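PDB 1XV5: DNA alpha-glucosyltransferase from Enterobacteria phage T4, which belongs to the GT-B glycosyltransferases, enzymes built from two Rossmann-like domains with a ligand-binding cleft between them. Local coordinates for residues Ser279-Leu282 against Glu283-Lys287; Tyr188-Asp191 against Val192-Asn196; Thr46-Ser50 against His51-Ser55. All coordinates share one frame; numbering follows the deposited sequence.

Interaction 1: Ser279-Leu282 against Glu283-Lys287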
loop_
_atom_site.group_PDB
_atom_site.type_symbol
_atom_site.label_atom_id
_atom_site.label_comp_id
_atom_site.label_asym_id
_atom_site.label_seq_id
_atom_site.Cartn_x
_atom_site.Cartn_y
_atom_site.Cartn_z
ATOM N N SER A 279 9.067 6.042 8.931
ATOM C CA SER A 279 9.816 7.296 8.982
ATOM C C SER A 279 11.324 7.114 8.819
ATOM O O SER A 279 11.999 7.967 8.237
ATOM C CB SER A 279 9.529 8.035 10.295
ATOM O OG SER A 279 9.888 7.251 11.422
ATOM N N GLU A 280 11.858 6.011 9.337
ATOM C CA GLU A 280 13.288 5.746 9.230
ATOM C C GLU A 280 13.656 5.382 7.798
ATOM O O GLU A 280 14.716 5.773 7.300
ATOM C CB GLU A 280 13.696 4.628 10.196
ATOM C CG GLU A 280 13.606 5.062 11.663
ATOM C CD GLU A 280 13.891 3.940 12.645
ATOM O OE1 GLU A 280 14.204 2.816 12.206
ATOM O OE2 GLU A 280 13.802 4.188 13.867
ATOM N N MET A 281 12.779 4.633 7.136
ATOM C CA MET A 281 13.018 4.252 5.750
ATOM C C MET A 281 12.990 5.500 4.871
ATOM O O MET A 281 13.851 5.679 4.013
ATOM C CB MET A 281 11.952 3.255 5.283
ATOM C CG MET A 281 12.058 2.842 3.816
ATOM S SD MET A 281 11.403 4.065 2.651
ATOM C CE MET A 281 9.632 3.820 2.896
ATOM N N LEU A 282 12.004 6.368 5.085
ATOM C CA LEU A 282 11.905 7.592 4.291
ATOM C C LEU A 282 13.177 8.431 4.417
ATOM O O LEU A 282 13.631 9.032 3.445
ATOM C CB LEU A 282 10.681 8.418 4.719
ATOM C CG LEU A 282 9.313 7.796 4.408
ATOM C CD1 LEU A 282 8.208 8.672 4.971
ATOM C CD2 LEU A 282 9.145 7.645 2.895
ATOM N N GLU A 283 13.753 8.471 5.613
ATOM C CA GLU A 283 14.980 9.228 5.828
ATOM C C GLU A 283 16.113 8.586 5.023
ATOM O O GLU A 283 16.849 9.276 4.312
ATOM C CB GLU A 283 15.322 9.257 7.323
ATOM C CG GLU A 283 16.598 9.999 7.695
ATOM C CD GLU A 283 16.607 11.456 7.254
ATOM O OE1 GLU A 283 15.532 12.094 7.234
ATOM O OE2 GLU A 283 17.700 11.968 6.942
ATOM N N ARG A 284 16.243 7.265 5.121
ATOM C CA ARG A 284 17.292 6.555 4.389
ATOM C C ARG A 284 17.102 6.688 2.880
ATOM O O ARG A 284 18.069 6.896 2.136
ATOM C CB ARG A 284 17.302 5.064 4.753
ATOM C CG ARG A 284 17.826 4.744 6.149
ATOM C CD ARG A 284 17.962 3.231 6.349
ATOM N NE ARG A 284 16.676 2.540 6.416
ATOM C CZ ARG A 284 15.973 2.364 7.532
ATOM N NH1 ARG A 284 16.428 2.832 8.688
ATOM N NH2 ARG A 284 14.821 1.704 7.498
ATOM N N MET A 285 15.854 6.565 2.438
ATOM C CA MET A 285 15.538 6.649 1.017
ATOM C C MET A 285 15.806 8.037 0.449
ATOM O O MET A 285 16.264 8.165 -0.687
ATOM C CB MET A 285 14.074 6.274 0.781
ATOM C CG MET A 285 13.674 6.175 -0.685
ATOM S SD MET A 285 14.474 4.801 -1.554
ATOM C CE MET A 285 13.502 3.391 -0.944
ATOM N N SER A 286 15.531 9.073 1.243
ATOM C CA SER A 286 15.738 10.447 0.795
ATOM C C SER A 286 17.208 10.727 0.501
ATOM O O SER A 286 17.538 11.704 -0.178
ATOM C CB SER A 286 15.234 11.438 1.851
ATOM O OG SER A 286 16.077 11.428 2.994
ATOM N N LYS A 287 18.087 9.877 1.021
ATOM C CA LYS A 287 19.521 10.038 0.811
ATOM C C LYS A 287 20.080 8.969 -0.118
ATOM O O LYS A 287 21.295 8.824 -0.248
ATOM C CB LYS A 287 20.258 10.005 2.160
ATOM C CG LYS A 287 19.945 11.214 3.048
ATOM C CD LYS A 287 20.642 11.146 4.408
ATOM C CE LYS A 287 20.075 10.037 5.278
ATOM N NZ LYS A 287 20.599 10.092 6.676
HETATM O O HOH W 1 13.705 1.040 10.181
#
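Glu280 and Arg284 illustrate how a basic side chain can fold back along its own helix without closing a salt bridge. The Arg284 guanidinium lies over the preceding turn with Glu280 O 3.6 Å above the centre of one face, and a bend at chi3 (-69°) turns it back that way. The two charges stay apart, Glu280 OE1 lying 4.2 Å from Arg284 NH1 with the carboxylate and guanidinium planes 76° apart; a water 2.7 Å from Glu280 OE1 accepts from Arg284 NH2 and lies between them. The firm ionic partner of NH2 is Glu233.

Backbone bonds follow the i to i+4 pattern of an alpha-helix, the shortest being Met285 N to Met281 O at 2.7 Å. This is helix 278-286 of the second Rossmann-like domain, on the crossover between parallel strands 270-273 and 288-293. Near its end Ser286 OG donates to Glu283 O at 2.6 Å, and Glu283 is held by Lys287 and, more strongly, by Lys190.

Apolar contact is made by Met281 and Met285, side by side and pointing the same way, with Met281 SD 3.9 Å from Met285 CB. Met281 also touches the bound UDP, whereas Met285 packs on Leu313 of helix 308-316.

Interaction 2: Tyr188-Asp191 against Val192-Asn196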
loop_
_atom_site.group_PDB
_atom_site.type_symbol
_atom_site.label_atom_id
_atom_site.label_comp_id
_atom_site.label_asym_id
_atom_site.label_seq_id
_atom_site.Cartn_x
_atom_site.Cartn_y
_atom_site.Cartn_z
ATOM N N TYR A 188 11.112 15.133 4.491
ATOM C CA TYR A 188 12.291 14.346 4.132
ATOM C C TYR A 188 13.149 14.765 2.949
ATOM O O TYR A 188 14.273 14.286 2.818
ATOM C CB TYR A 188 11.883 12.885 3.912
ATOM C CG TYR A 188 11.254 12.255 5.124
ATOM C CD1 TYR A 188 9.871 12.259 5.297
ATOM C CD2 TYR A 188 12.044 11.705 6.128
ATOM C CE1 TYR A 188 9.290 11.732 6.442
ATOM C CE2 TYR A 188 11.474 11.177 7.283
ATOM C CZ TYR A 188 10.097 11.195 7.432
ATOM O OH TYR A 188 9.526 10.685 8.573
ATOM N N TRP A 189 12.634 15.633 2.085
ATOM C CA TRP A 189 13.387 16.047 0.902
ATOM C C TRP A 189 14.792 16.546 1.242
ATOM O O TRP A 189 14.972 17.392 2.122
ATOM C CB TRP A 189 12.610 17.127 0.148
ATOM C CG TRP A 189 12.988 17.267 -1.302
ATOM C CD1 TRP A 189 13.989 18.037 -1.823
ATOM C CD2 TRP A 189 12.332 16.653 -2.418
ATOM N NE1 TRP A 189 13.992 17.946 -3.196
ATOM C CE2 TRP A 189 12.987 17.102 -3.588
ATOM C CE3 TRP A 189 11.253 15.768 -2.544
ATOM C CZ2 TRP A 189 12.596 16.696 -4.872
ATOM C CZ3 TRP A 189 10.862 15.362 -3.823
ATOM C CH2 TRP A 189 11.537 15.830 -4.969
ATOM N N LYS A 190 15.783 16.017 0.534
ATOM C CA LYS A 190 17.175 16.390 0.754
ATOM C C LYS A 190 17.736 17.160 -0.432
ATOM O O LYS A 190 17.235 17.045 -1.549
ATOM C CB LYS A 190 18.036 15.137 0.950
ATOM C CG LYS A 190 17.657 14.266 2.137
ATOM C CD LYS A 190 18.018 14.933 3.454
ATOM C CE LYS A 190 17.701 14.029 4.640
ATOM N NZ LYS A 190 16.244 13.747 4.746
ATOM N N ASP A 191 18.780 17.944 -0.187
ATOM C CA ASP A 191 19.425 18.671 -1.268
ATOM C C ASP A 191 20.160 17.572 -2.032
ATOM O O ASP A 191 20.611 16.594 -1.427
ATOM C CB ASP A 191 20.422 19.695 -0.718
ATOM C CG ASP A 191 21.071 20.526 -1.815
ATOM O OD1 ASP A 191 22.101 20.093 -2.378
ATOM O OD2 ASP A 191 20.539 21.614 -2.126
ATOM N N VAL A 192 20.278 17.723 -3.346
ATOM C CA VAL A 192 20.932 16.705 -4.165
ATOM C C VAL A 192 22.351 16.352 -3.705
ATOM O O VAL A 192 22.799 15.215 -3.871
ATOM C CB VAL A 192 20.950 17.120 -5.667
ATOM C CG1 VAL A 192 21.850 18.328 -5.879
ATOM C CG2 VAL A 192 21.402 15.944 -6.528
ATOM N N SER A 193 23.047 17.309 -3.100
ATOM C CA SER A 193 24.413 17.070 -2.633
ATOM C C SER A 193 24.480 16.069 -1.481
ATOM O O SER A 193 25.538 15.510 -1.201
ATOM C CB SER A 193 25.057 18.388 -2.190
ATOM O OG SER A 193 24.402 18.907 -1.043
ATOM N N GLU A 194 23.348 15.849 -0.820
ATOM C CA GLU A 194 23.268 14.931 0.315
ATOM C C GLU A 194 22.944 13.497 -0.097
ATOM O O GLU A 194 22.934 12.596 0.740
ATOM C CB GLU A 194 22.177 15.397 1.288
ATOM C CG GLU A 194 22.425 16.724 1.981
ATOM C CD GLU A 194 21.249 17.135 2.858
ATOM O OE1 GLU A 194 20.287 17.741 2.337
ATOM O OE2 GLU A 194 21.280 16.832 4.068
ATOM N N ILE A 195 22.675 13.289 -1.379
ATOM C CA ILE A 195 22.294 11.967 -1.870
ATOM C C ILE A 195 23.443 11.092 -2.369
ATOM O O ILE A 195 24.276 11.534 -3.158
ATOM C CB ILE A 195 21.244 12.104 -2.997
ATOM C CG1 ILE A 195 19.979 12.762 -2.439
ATOM C CG2 ILE A 195 20.918 10.734 -3.592
ATOM C CD1 ILE A 195 18.920 13.036 -3.481
ATOM N N ASN A 196 23.480 9.848 -1.894
ATOM C CA ASN A 196 24.514 8.906 -2.314
ATOM C C ASN A 196 23.997 8.227 -3.578
ATOM O O ASN A 196 23.171 7.319 -3.513
ATOM C CB ASN A 196 24.765 7.853 -1.234
ATOM C CG ASN A 196 25.956 6.964 -1.554
ATOM O OD1 ASN A 196 26.255 6.705 -2.720
ATOM N ND2 ASN A 196 26.637 6.485 -0.514
#
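Two torsions set the contacts of Asp191 and Glu194: with its carboxylate anti to the backbone N (chi1 -177°), Asp191 carries OD1 forward to Ser193, while Glu194, with CG anti to its carbonyl carbon (chi1 -65°) and the chain extended beyond, carries OE1 back to Asp191 N. The result is an Asx turn set at the head of the short 3-10 segment 192-194, in the loop that leads from helix 181-188 to strand 199-203 of the second Rossmann-like domain.

Asp191 OD1 is gripped twice. Ser193 N donates to it at 3.0 Å and Ser193 OG at 2.9 Å, the two approaching from opposite faces of the carboxylate plane, both on the anti side of OD1. A backbone i to i+3 bond overlaps this turn, Glu194 N donating to Asp191 O at 2.9 Å. In return Asp191 N donates to Glu194 OE1, also at 2.9 Å, so the Asp191 backbone is tied to Glu194 by both its N and its O.

Lys190 crosses Glu194 at about a right angle, yet only its aliphatic part meets the acid. Its amine is committed instead to Glu283 and Ser286 of helix 278-286, and to its own segment. Bends at chi2 and chi4 curl the chain back until Lys190 NZ donates to Tyr188 O at 2.8 Å, while Lys190 CD rests 3.8 Å from Glu194 OE2.

Interaction 3: Thr46-Ser50 against His51-Ser55; sequences TRTSS and HDHKS. With UDP (uridine-5'-diphosphate), chain C.
What sets this loop apart is that Lys54 NZ to Ser49 OG, at 2.8 Å, is the only direct hydrogen bond between residues 46-50 and 51-55; water supplies further links. One water donates to Arg47 O at 3.0 Å and accepts from His51 N at 2.9 Å, while a second donates to both Ser49 O and His51 O. Arg47 to Ser50 form a type I turn. Beyond it His53 swings its ring back to donate from ND1 to His51 O at 3.1 Å.

Arg47, Ser50 and His51 meet uridine-5'-diphosphate. Extended from CG to NE, Arg47 brings NH1 to O4 of the uracil at 2.7 Å, the oxygen lying in the guanidinium plane at its edge; Gly234 and Glu236 hold the same group. Ser50 CB packs on UDP O2 at 3.5 Å, its hydroxyl being bound to Tyr276 O. His51 turns its ring edge to the ribose, with CE1 3.4 Å from UDP O4' and a weak, fairly straight bond from NE2 to O3'. A loop of the first Rossmann-like domain thus contacts the uracil and ribose of a nucleotide that residues of the second also bind, the hallmark of the interdomain cleft in GT-B glycosyltransferases.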
loop_
_atom_site.group_PDB
_atom_site.type_symbol
_atom_site.label_atom_id
_atom_site.label_comp_id
_atom_site.label_asym_id
_atom_site.label_seq_id
_atom_site.Cartn_x
_atom_site.Cartn_y
_atom_site.Cartn_z
ATOM N N THR A 46 3.602 -8.380 13.206
ATOM C CA THR A 46 5.003 -8.007 13.337
ATOM C C THR A 46 5.323 -6.527 13.127
ATOM O O THR A 46 6.177 -5.972 13.818
ATOM C CB THR A 46 5.868 -8.826 12.350
ATOM O OG1 THR A 46 5.774 -10.219 12.676
ATOM C CG2 THR A 46 7.326 -8.389 12.417
ATOM N N ARG A 47 4.644 -5.887 12.183
ATOM C CA ARG A 47 4.923 -4.485 11.879
ATOM C C ARG A 47 3.993 -3.480 12.549
ATOM O O ARG A 47 3.770 -2.393 12.021
ATOM C CB ARG A 47 4.880 -4.271 10.364
ATOM C CG ARG A 47 5.629 -5.331 9.567
ATOM C CD ARG A 47 5.551 -5.064 8.066
ATOM N NE ARG A 47 5.717 -6.294 7.292
ATOM C CZ ARG A 47 6.774 -6.583 6.538
ATOM N NH1 ARG A 47 7.785 -5.730 6.437
ATOM N NH2 ARG A 47 6.821 -7.737 5.889
ATOM N N THR A 48 3.461 -3.821 13.715
ATOM C CA THR A 48 2.557 -2.898 14.384
ATOM C C THR A 48 3.211 -1.550 14.691
ATOM O O THR A 48 2.520 -0.554 14.868
ATOM C CB THR A 48 2.010 -3.492 15.692
ATOM O OG1 THR A 48 0.940 -2.668 16.172
ATOM C CG2 THR A 48 3.100 -3.558 16.744
ATOM N N SER A 49 4.540 -1.514 14.737
ATOM C CA SER A 49 5.255 -0.275 15.034
ATOM C C SER A 49 5.817 0.442 13.808
ATOM O O SER A 49 6.477 1.470 13.940
ATOM C CB SER A 49 6.397 -0.549 16.018
ATOM O OG SER A 49 5.892 -0.926 17.287
ATOM N N SER A 50 5.550 -0.088 12.621
ATOM C CA SER A 50 6.067 0.529 11.405
ATOM C C SER A 50 5.546 1.947 11.187
ATOM O O SER A 50 6.276 2.815 10.703
ATOM C CB SER A 50 5.739 -0.342 10.194
ATOM O OG SER A 50 6.484 -1.548 10.238
ATOM N N HIS A 51 4.288 2.184 11.543
ATOM C CA HIS A 51 3.697 3.508 11.379
ATOM C C HIS A 51 3.331 4.099 12.732
ATOM O O HIS A 51 3.029 3.371 13.673
ATOM C CB HIS A 51 2.446 3.440 10.497
ATOM C CG HIS A 51 2.700 2.899 9.123
ATOM N ND1 HIS A 51 2.638 1.555 8.827
ATOM C CD2 HIS A 51 3.035 3.524 7.970
ATOM C CE1 HIS A 51 2.922 1.375 7.548
ATOM N NE2 HIS A 51 3.168 2.555 7.006
ATOM N N ASP A 52 3.355 5.423 12.825
ATOM C CA ASP A 52 3.024 6.095 14.073
ATOM C C ASP A 52 1.515 6.136 14.276
ATOM O O ASP A 52 0.785 6.692 13.453
ATOM C CB ASP A 52 3.574 7.518 14.073
ATOM C CG ASP A 52 3.317 8.232 15.379
ATOM O OD1 ASP A 52 3.860 7.786 16.412
ATOM O OD2 ASP A 52 2.565 9.231 15.373
ATOM N N HIS A 53 1.044 5.556 15.375
ATOM C CA HIS A 53 -0.389 5.531 15.643
ATOM C C HIS A 53 -0.704 5.350 17.125
ATOM O O HIS A 53 -1.790 5.704 17.587
ATOM C CB HIS A 53 -1.033 4.367 14.897
ATOM C CG HIS A 53 -0.662 3.029 15.457
ATOM N ND1 HIS A 53 0.481 2.355 15.086
ATOM C CD2 HIS A 53 -1.252 2.271 16.411
ATOM C CE1 HIS A 53 0.579 1.240 15.787
ATOM N NE2 HIS A 53 -0.461 1.165 16.599
ATOM N N LYS A 54 0.243 4.775 17.855
ATOM C CA LYS A 54 0.058 4.481 19.271
ATOM C C LYS A 54 -0.542 5.573 20.152
ATOM O O LYS A 54 -1.225 5.267 21.129
ATOM C CB LYS A 54 1.383 4.008 19.869
ATOM C CG LYS A 54 1.878 2.688 19.289
ATOM C CD LYS A 54 3.286 2.369 19.761
ATOM C CE LYS A 54 3.835 1.125 19.077
ATOM N NZ LYS A 54 5.290 0.939 19.354
ATOM N N SER A 55 -0.312 6.836 19.811
ATOM C CA SER A 55 -0.829 7.934 20.623
ATOM C C SER A 55 -2.318 8.226 20.439
ATOM O O SER A 55 -2.884 9.035 21.176
ATOM C CB SER A 55 -0.033 9.213 20.349
ATOM O OG SER A 55 -0.308 9.719 19.055
HETATM N N1 UDP C . 5.924 -0.469 5.272
HETATM C C2 UDP C . 6.599 -0.154 6.435
HETATM N N3 UDP C . 7.450 -1.129 6.891
HETATM C C4 UDP C . 7.694 -2.357 6.305
HETATM C C5 UDP C . 6.965 -2.601 5.098
HETATM C C6 UDP C . 6.123 -1.671 4.636
HETATM O O2 UDP C . 6.459 0.912 7.011
HETATM O O4 UDP C . 8.491 -3.132 6.834
HETATM C "C1'" UDP C . 4.981 0.524 4.746
HETATM C "C2'" UDP C . 5.296 1.024 3.340
HETATM O "O2'" UDP C . 6.295 2.021 3.367
HETATM C "C3'" UDP C . 3.921 1.525 2.921
HETATM C "C4'" UDP C . 3.011 0.433 3.483
HETATM O "O4'" UDP C . 3.716 -0.092 4.640
HETATM O "O3'" UDP C . 3.651 2.767 3.571
HETATM C "C5'" UDP C . 2.704 -0.701 2.525
HETATM O "O5'" UDP C . 1.706 -0.290 1.597
HETATM P PA UDP C . 1.800 -0.596 0.034
HETATM O O1A UDP C . 0.581 -0.007 -0.557
HETATM O O2A UDP C . 3.132 -0.158 -0.461
HETATM O O3A UDP C . 1.753 -2.227 -0.100
HETATM P PB UDP C . 0.994 -3.375 0.788
HETATM O O1B UDP C . 0.585 -4.444 -0.159
HETATM O O2B UDP C . 1.870 -3.719 1.930
HETATM O O3B UDP C . -0.312 -2.657 1.336
HETATM O O HOH W 2 2.201 0.184 12.024
HETATM O O HOH W 3 4.434 2.860 16.044
#

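Overall arrangement
Along the chain interaction 3 comes first, then interaction 2, then interaction 1, and the order follows the two-domain plan of the fold. Residues 46-55 belong to the first domain, on the way from strand 34-40 to strand 58-60 of its parallel sheet. Interactions 1 and 2 share the second domain, their centres about 10 Å apart: residues 188-196 run against helix 278-286, and just past that helix Lys287 O meets Asn196 N as a probable hydrogen bond. The centre of interaction 3 is about 17 Å from that of interaction 1 and 27 Å from that of interaction 2. Interactions 1 and 3 both contribute to the UDP pocket between the domains, whereas interaction 2 lies at the surface.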